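Local coordinates for melanin biosynthesis protein TyrA, putative (Shewanella oneidensis, PDB 2HAG), which probably acts as a heme-dependent peroxidase of the DyP-type family, with heme b as its cofactor, at residues T223-R228 with H273-G278; K84-M89 with D266-M271. One frame throughout, in Å; residues are numbered along the deposited sequence.

Helix 266-276 is common to both interactions. Its N-terminal half packs on the loop 84-89 in interaction 2, and its C-terminal end meets helix 225-229 in interaction 1, with the centres of the two contacts about 14 Å apart. They touch directly through Met-89, whose SE lies 3.6 Å from His-273 CA and whose CB lies 3.9 Å from Phe-277 CE2. Both also border the heme site. Interaction 1 contains the axial ligand His-225, whose side chain is about 6 Å from that of the heme-binding Phe-258, and in interaction 2 the side chain of Phe-268 is about 4 Å from that of the same phenylalanine.

Interaction 1 (T223-R228 with H273-G278); sequences TSHIKR and HSMVFG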
loop_
_atom_site.group_PDB
_atom_site.type_symbol
_atom_site.label_atom_id
_atom_site.label_comp_id
_atom_site.label_asym_id
_atom_site.label_seq_id
_atom_site.Cartn_x
_atom_site.Cartn_y
_atom_site.Cartn_z
ATOM N N THR A 223 -11.288 -30.848 10.910
ATOM C CA THR A 223 -10.097 -30.198 10.380
ATOM C C THR A 223 -10.415 -28.795 9.897
ATOM O O THR A 223 -9.507 -28.043 9.562
ATOM C CB THR A 223 -9.487 -30.995 9.212
ATOM O OG1 THR A 223 -10.501 -31.262 8.235
ATOM C CG2 THR A 223 -8.886 -32.314 9.699
ATOM N N SER A 224 -11.700 -28.441 9.875
ATOM C CA SER A 224 -12.131 -27.092 9.483
ATOM C C SER A 224 -11.697 -26.005 10.460
ATOM O O SER A 224 -11.621 -26.213 11.675
ATOM C CB SER A 224 -13.647 -27.021 9.359
ATOM O OG SER A 224 -14.245 -27.010 10.639
ATOM N N HIS A 225 -11.464 -24.827 9.901
ATOM C CA HIS A 225 -10.990 -23.681 10.652
ATOM C C HIS A 225 -11.965 -23.266 11.744
ATOM O O HIS A 225 -11.566 -22.974 12.863
ATOM C CB HIS A 225 -10.769 -22.506 9.699
ATOM C CG HIS A 225 -10.170 -21.307 10.358
ATOM N ND1 HIS A 225 -8.940 -21.339 10.978
ATOM C CD2 HIS A 225 -10.632 -20.041 10.500
ATOM C CE1 HIS A 225 -8.667 -20.144 11.471
ATOM N NE2 HIS A 225 -9.676 -19.336 11.193
ATOM N N ILE A 226 -13.244 -23.227 11.413
ATOM C CA ILE A 226 -14.241 -22.749 12.349
ATOM C C ILE A 226 -14.369 -23.709 13.528
ATOM O O ILE A 226 -14.539 -23.296 14.671
ATOM C CB ILE A 226 -15.614 -22.587 11.665
ATOM C CG1 ILE A 226 -16.574 -21.810 12.569
ATOM C CG2 ILE A 226 -16.198 -23.955 11.300
ATOM C CD1 ILE A 226 -17.989 -21.682 12.038
ATOM N N LYS A 227 -14.288 -25.001 13.243
ATOM C CA LYS A 227 -14.399 -25.997 14.289
ATOM C C LYS A 227 -13.222 -25.846 15.219
ATOM O O LYS A 227 -13.339 -25.990 16.441
ATOM C CB LYS A 227 -14.377 -27.402 13.688
ATOM C CG LYS A 227 -14.485 -28.511 14.718
ATOM C CD LYS A 227 -15.844 -28.526 15.383
ATOM C CE LYS A 227 -15.906 -29.572 16.482
ATOM N NZ LYS A 227 -17.311 -29.937 16.819
ATOM N N ARG A 228 -12.090 -25.522 14.610
ATOM C CA ARG A 228 -10.803 -25.617 15.254
ATOM C C ARG A 228 -10.501 -24.372 16.101
ATOM O O ARG A 228 -9.821 -24.450 17.124
ATOM C CB ARG A 228 -9.745 -25.843 14.169
ATOM C CG ARG A 228 -8.532 -26.593 14.633
ATOM C CD ARG A 228 -8.642 -28.087 14.411
ATOM N NE ARG A 228 -9.713 -28.717 15.180
ATOM C CZ ARG A 228 -9.724 -28.860 16.504
ATOM N NH1 ARG A 228 -8.739 -28.386 17.254
ATOM N NH2 ARG A 228 -10.748 -29.460 17.085
ATOM N N HIS A 273 -2.941 -23.193 19.460
ATOM C CA HIS A 273 -2.594 -24.572 19.754
ATOM C C HIS A 273 -3.518 -25.527 19.039
ATOM O O HIS A 273 -3.070 -26.544 18.519
ATOM C CB HIS A 273 -2.675 -24.869 21.241
ATOM C CG HIS A 273 -2.275 -26.269 21.585
ATOM N ND1 HIS A 273 -1.066 -26.575 22.175
ATOM C CD2 HIS A 273 -2.912 -27.448 21.395
ATOM C CE1 HIS A 273 -0.979 -27.882 22.342
ATOM N NE2 HIS A 273 -2.087 -28.434 21.879
ATOM N N SER A 274 -4.810 -25.211 19.013
ATOM C CA SER A 274 -5.780 -26.168 18.495
ATOM C C SER A 274 -5.725 -26.211 16.980
ATOM O O SER A 274 -6.210 -27.162 16.369
ATOM C CB SER A 274 -7.196 -25.869 18.990
ATOM O OG SER A 274 -7.917 -25.103 18.062
HETATM N N MSE A 275 -5.122 -25.192 16.372
HETATM C CA MSE A 275 -4.914 -25.193 14.927
HETATM C C MSE A 275 -3.730 -26.055 14.555
HETATM O O MSE A 275 -3.822 -26.905 13.669
HETATM C CB MSE A 275 -4.646 -23.790 14.420
HETATM C CG MSE A 275 -5.864 -22.947 14.367
HETATM SE SE MSE A 275 -5.366 -21.142 13.904
HETATM C CE MSE A 275 -4.502 -21.424 12.130
ATOM N N VAL A 276 -2.619 -25.804 15.239
ATOM C CA VAL A 276 -1.353 -26.459 14.961
ATOM C C VAL A 276 -1.347 -27.925 15.416
ATOM O O VAL A 276 -1.268 -28.836 14.596
ATOM C CB VAL A 276 -0.203 -25.709 15.659
ATOM C CG1 VAL A 276 1.126 -26.402 15.401
ATOM C CG2 VAL A 276 -0.156 -24.262 15.191
ATOM N N PHE A 277 -1.423 -28.143 16.726
ATOM C CA PHE A 277 -1.393 -29.489 17.285
ATOM C C PHE A 277 -2.745 -30.163 17.143
ATOM O O PHE A 277 -2.841 -31.381 17.126
ATOM C CB PHE A 277 -0.975 -29.456 18.755
ATOM C CG PHE A 277 0.435 -28.988 18.969
ATOM C CD1 PHE A 277 1.506 -29.833 18.707
ATOM C CD2 PHE A 277 0.694 -27.699 19.427
ATOM C CE1 PHE A 277 2.821 -29.403 18.904
ATOM C CE2 PHE A 277 2.001 -27.258 19.626
ATOM C CZ PHE A 277 3.067 -28.111 19.366
ATOM N N GLY A 278 -3.800 -29.373 17.051
ATOM C CA GLY A 278 -5.109 -29.929 16.743
ATOM C C GLY A 278 -5.891 -30.363 17.964
ATOM O O GLY A 278 -5.696 -29.838 19.055
#
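Arg-228 carries the closely packed half of this contact, laying its side chain against helix 266-276 near its C-terminal end, at Ser-274. Its chain bends at chi2 and chi3, which brings the guanidinium back onto the helix end. There NH1 donates to Ser-274 O over 2.9 Å with a nearly straight N-H...O angle of 166°. The carbonyl oxygen lies almost in the guanidinium plane, at its edge, while the donor stands tilted from the carbonyl plane. The aliphatic part follows the same backbone: CD is 3.3 Å from Ser-274 O, and CG is 3.9 Å from Met-275 CA. NH1 also reaches Gly-278 C at 3.5 Å, where the chain leaves the helix with positive phi. A second bond, from NE to Leu-222 O, fixes the guanidinium from its own side, so this buried charged group bridges two backbone carbonyls.

The other half is looser and involves the partly exposed His-225. Its ring swings toward selenomethionine Met-275 because chi1, at -175°, sets CG opposite the backbone N, and CE1 comes within 4.2 Å of SE. The selenium sits 80° off the ring normal, a Met-aromatic contact at the edge. His-225 ND1 is hydrogen-bonded to Asp-285, which probably fixes the orientation of the ring that is the axial ligand of the heme iron; Met-275 touches both His-225 and Asp-285.

Helix 225-229, N-capped by Ser-224 OG, is thus joined to the C-terminal end of helix 266-276, whose Phe-277 packs on the short strand 89-91.

Interaction 2 (K84-M89 with D266-M271); sequences KPFPAM and DHFEKM
The rings of Phe-86 and Phe-268 meet with their planes at 51° and their centroids 5.8 Å apart. The touching corners are Phe-86 CE1 and Phe-268 CE2, separated by 3.6 Å. One face of the Phe-86 ring carries Pro-87 CD, displaced toward the rim. Pro-87 CG approaches the Phe-268 ring at its edge, near the ring plane, and His-182 from strand 179-188 stacks on that ring. A chi1 of 170° turns the Phe-268 ring away from its own backbone N and out toward the loop, where it fits beside both Phe-86 and Pro-87. Phe-268 also packs on the heme-binding Phe-258, so the contact probably backs the heme pocket while joining a loop of the N-terminal family region to a helix of the C-terminal one.

Pro-87, the centre of an inverse gamma turn, also bears on Glu-269. Its CG lies 3.3 Å from Glu-269 CG, and its CB is 3.7 Å from Glu-269 CD, so the aliphatic part of the glutamate leans on the pyrrolidine ring. The Glu-269 and Lys-84 side chains cross at about a right angle, which brings OE2 near NZ. Lys-84 NZ is 3.6 Å from Glu-269 OE2, a long salt bridge. Asp-266 OD2, 4.6 Å from Lys-84 NZ, is too far for a contact but may add to the attraction. On the backbone side, Met-89 CE comes to 4.0 Å from Glu-269 O. Were Glu-269 cut back to an alanine, Lys-84 NZ would probably lose its salt-bridge partner, and Pro-87 CG the CG methylene packed against it.

The chemistry is therefore graded: the two buried phenylalanines form the apolar base, with Pro-87 between them and the charged margin, where the long salt bridge probably contributes only modestly.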
loop_
_atom_site.group_PDB
_atom_site.type_symbol
_atom_site.label_atom_id
_atom_site.label_comp_id
_atom_site.label_asym_id
_atom_site.label_seq_id
_atom_site.Cartn_x
_atom_site.Cartn_y
_atom_site.Cartn_z
ATOM N N LYS A 84 3.411 -12.188 28.523
ATOM C CA LYS A 84 4.345 -13.264 28.186
ATOM C C LYS A 84 4.684 -13.129 26.729
ATOM O O LYS A 84 3.883 -12.602 25.942
ATOM C CB LYS A 84 3.724 -14.664 28.345
ATOM C CG LYS A 84 3.029 -14.939 29.655
ATOM C CD LYS A 84 2.380 -16.320 29.686
ATOM C CE LYS A 84 1.213 -16.439 28.720
ATOM N NZ LYS A 84 0.032 -17.132 29.342
ATOM N N PRO A 85 5.855 -13.636 26.345
ATOM C CA PRO A 85 6.224 -13.664 24.933
ATOM C C PRO A 85 5.179 -14.339 24.047
ATOM O O PRO A 85 4.196 -14.893 24.542
ATOM C CB PRO A 85 7.526 -14.465 24.934
ATOM C CG PRO A 85 8.095 -14.235 26.282
ATOM C CD PRO A 85 6.917 -14.173 27.203
ATOM N N PHE A 86 5.390 -14.266 22.739
ATOM C CA PHE A 86 4.530 -14.952 21.790
ATOM C C PHE A 86 4.748 -16.440 21.966
ATOM O O PHE A 86 5.883 -16.887 22.063
ATOM C CB PHE A 86 4.859 -14.543 20.347
ATOM C CG PHE A 86 3.966 -15.188 19.322
ATOM C CD1 PHE A 86 2.706 -14.674 19.061
ATOM C CD2 PHE A 86 4.377 -16.319 18.637
ATOM C CE1 PHE A 86 1.873 -15.270 18.127
ATOM C CE2 PHE A 86 3.549 -16.919 17.702
ATOM C CZ PHE A 86 2.295 -16.388 17.444
ATOM N N PRO A 87 3.666 -17.218 22.012
ATOM C CA PRO A 87 3.806 -18.649 22.225
ATOM C C PRO A 87 4.125 -19.374 20.924
ATOM O O PRO A 87 3.222 -19.882 20.259
ATOM C CB PRO A 87 2.426 -19.051 22.727
ATOM C CG PRO A 87 1.508 -18.103 22.034
ATOM C CD PRO A 87 2.261 -16.815 21.857
ATOM N N ALA A 88 5.400 -19.422 20.555
ATOM C CA ALA A 88 5.783 -20.094 19.324
ATOM C C ALA A 88 5.470 -21.583 19.418
ATOM O O ALA A 88 5.570 -22.191 20.485
ATOM C CB ALA A 88 7.248 -19.865 19.012
HETATM N N MSE A 89 5.060 -22.147 18.289
HETATM C CA MSE A 89 4.745 -23.555 18.194
HETATM C C MSE A 89 5.141 -24.047 16.827
HETATM O O MSE A 89 5.445 -23.250 15.937
HETATM C CB MSE A 89 3.257 -23.777 18.360
HETATM C CG MSE A 89 2.731 -23.323 19.679
HETATM SE SE MSE A 89 0.807 -23.263 19.634
HETATM C CE MSE A 89 0.511 -21.904 21.039
ATOM N N ASP A 266 -4.063 -16.009 26.887
ATOM C CA ASP A 266 -4.080 -17.444 26.594
ATOM C C ASP A 266 -5.343 -17.906 25.848
ATOM O O ASP A 266 -5.445 -19.067 25.451
ATOM C CB ASP A 266 -3.784 -18.283 27.843
ATOM C CG ASP A 266 -4.830 -18.136 28.909
ATOM O OD1 ASP A 266 -5.931 -18.709 28.752
ATOM O OD2 ASP A 266 -4.535 -17.465 29.920
ATOM N N HIS A 267 -6.287 -16.991 25.634
ATOM C CA HIS A 267 -7.421 -17.266 24.742
ATOM C C HIS A 267 -6.871 -17.447 23.345
ATOM O O HIS A 267 -7.198 -18.421 22.673
ATOM C CB HIS A 267 -8.460 -16.143 24.771
ATOM C CG HIS A 267 -9.421 -16.235 25.919
ATOM N ND1 HIS A 267 -10.622 -15.559 25.942
ATOM C CD2 HIS A 267 -9.367 -16.940 27.076
ATOM C CE1 HIS A 267 -11.258 -15.830 27.067
ATOM N NE2 HIS A 267 -10.517 -16.665 27.772
ATOM N N PHE A 268 -6.009 -16.523 22.926
ATOM C CA PHE A 268 -5.289 -16.677 21.664
ATOM C C PHE A 268 -4.461 -17.971 21.620
ATOM O O PHE A 268 -4.539 -18.710 20.638
ATOM C CB PHE A 268 -4.377 -15.475 21.395
ATOM C CG PHE A 268 -3.440 -15.689 20.239
ATOM C CD1 PHE A 268 -3.866 -15.484 18.931
ATOM C CD2 PHE A 268 -2.138 -16.121 20.451
ATOM C CE1 PHE A 268 -3.004 -15.693 17.856
ATOM C CE2 PHE A 268 -1.276 -16.333 19.380
ATOM C CZ PHE A 268 -1.715 -16.120 18.083
ATOM N N GLU A 269 -3.667 -18.229 22.668
ATOM C CA GLU A 269 -2.853 -19.452 22.747
ATOM C C GLU A 269 -3.686 -20.681 22.490
ATOM O O GLU A 269 -3.396 -21.455 21.585
ATOM C CB GLU A 269 -2.210 -19.632 24.126
ATOM C CG GLU A 269 -0.763 -19.219 24.204
ATOM C CD GLU A 269 -0.040 -19.765 25.428
ATOM O OE1 GLU A 269 0.038 -21.003 25.563
ATOM O OE2 GLU A 269 0.475 -18.956 26.238
ATOM N N LYS A 270 -4.717 -20.862 23.311
ATOM C CA LYS A 270 -5.553 -22.047 23.229
ATOM C C LYS A 270 -5.941 -22.263 21.758
ATOM O O LYS A 270 -5.916 -23.389 21.262
ATOM C CB LYS A 270 -6.795 -21.922 24.143
ATOM C CG LYS A 270 -6.538 -22.138 25.651
HETATM N N MSE A 271 -6.257 -21.184 21.052
HETATM C CA MSE A 271 -6.762 -21.309 19.698
HETATM C C MSE A 271 -5.674 -21.669 18.721
HETATM O O MSE A 271 -5.859 -22.531 17.863
HETATM C CB MSE A 271 -7.448 -20.020 19.273
HETATM C CG MSE A 271 -8.719 -19.782 20.066
HETATM SE SE MSE A 271 -9.723 -18.172 19.594
HETATM C CE MSE A 271 -11.232 -18.387 20.835
#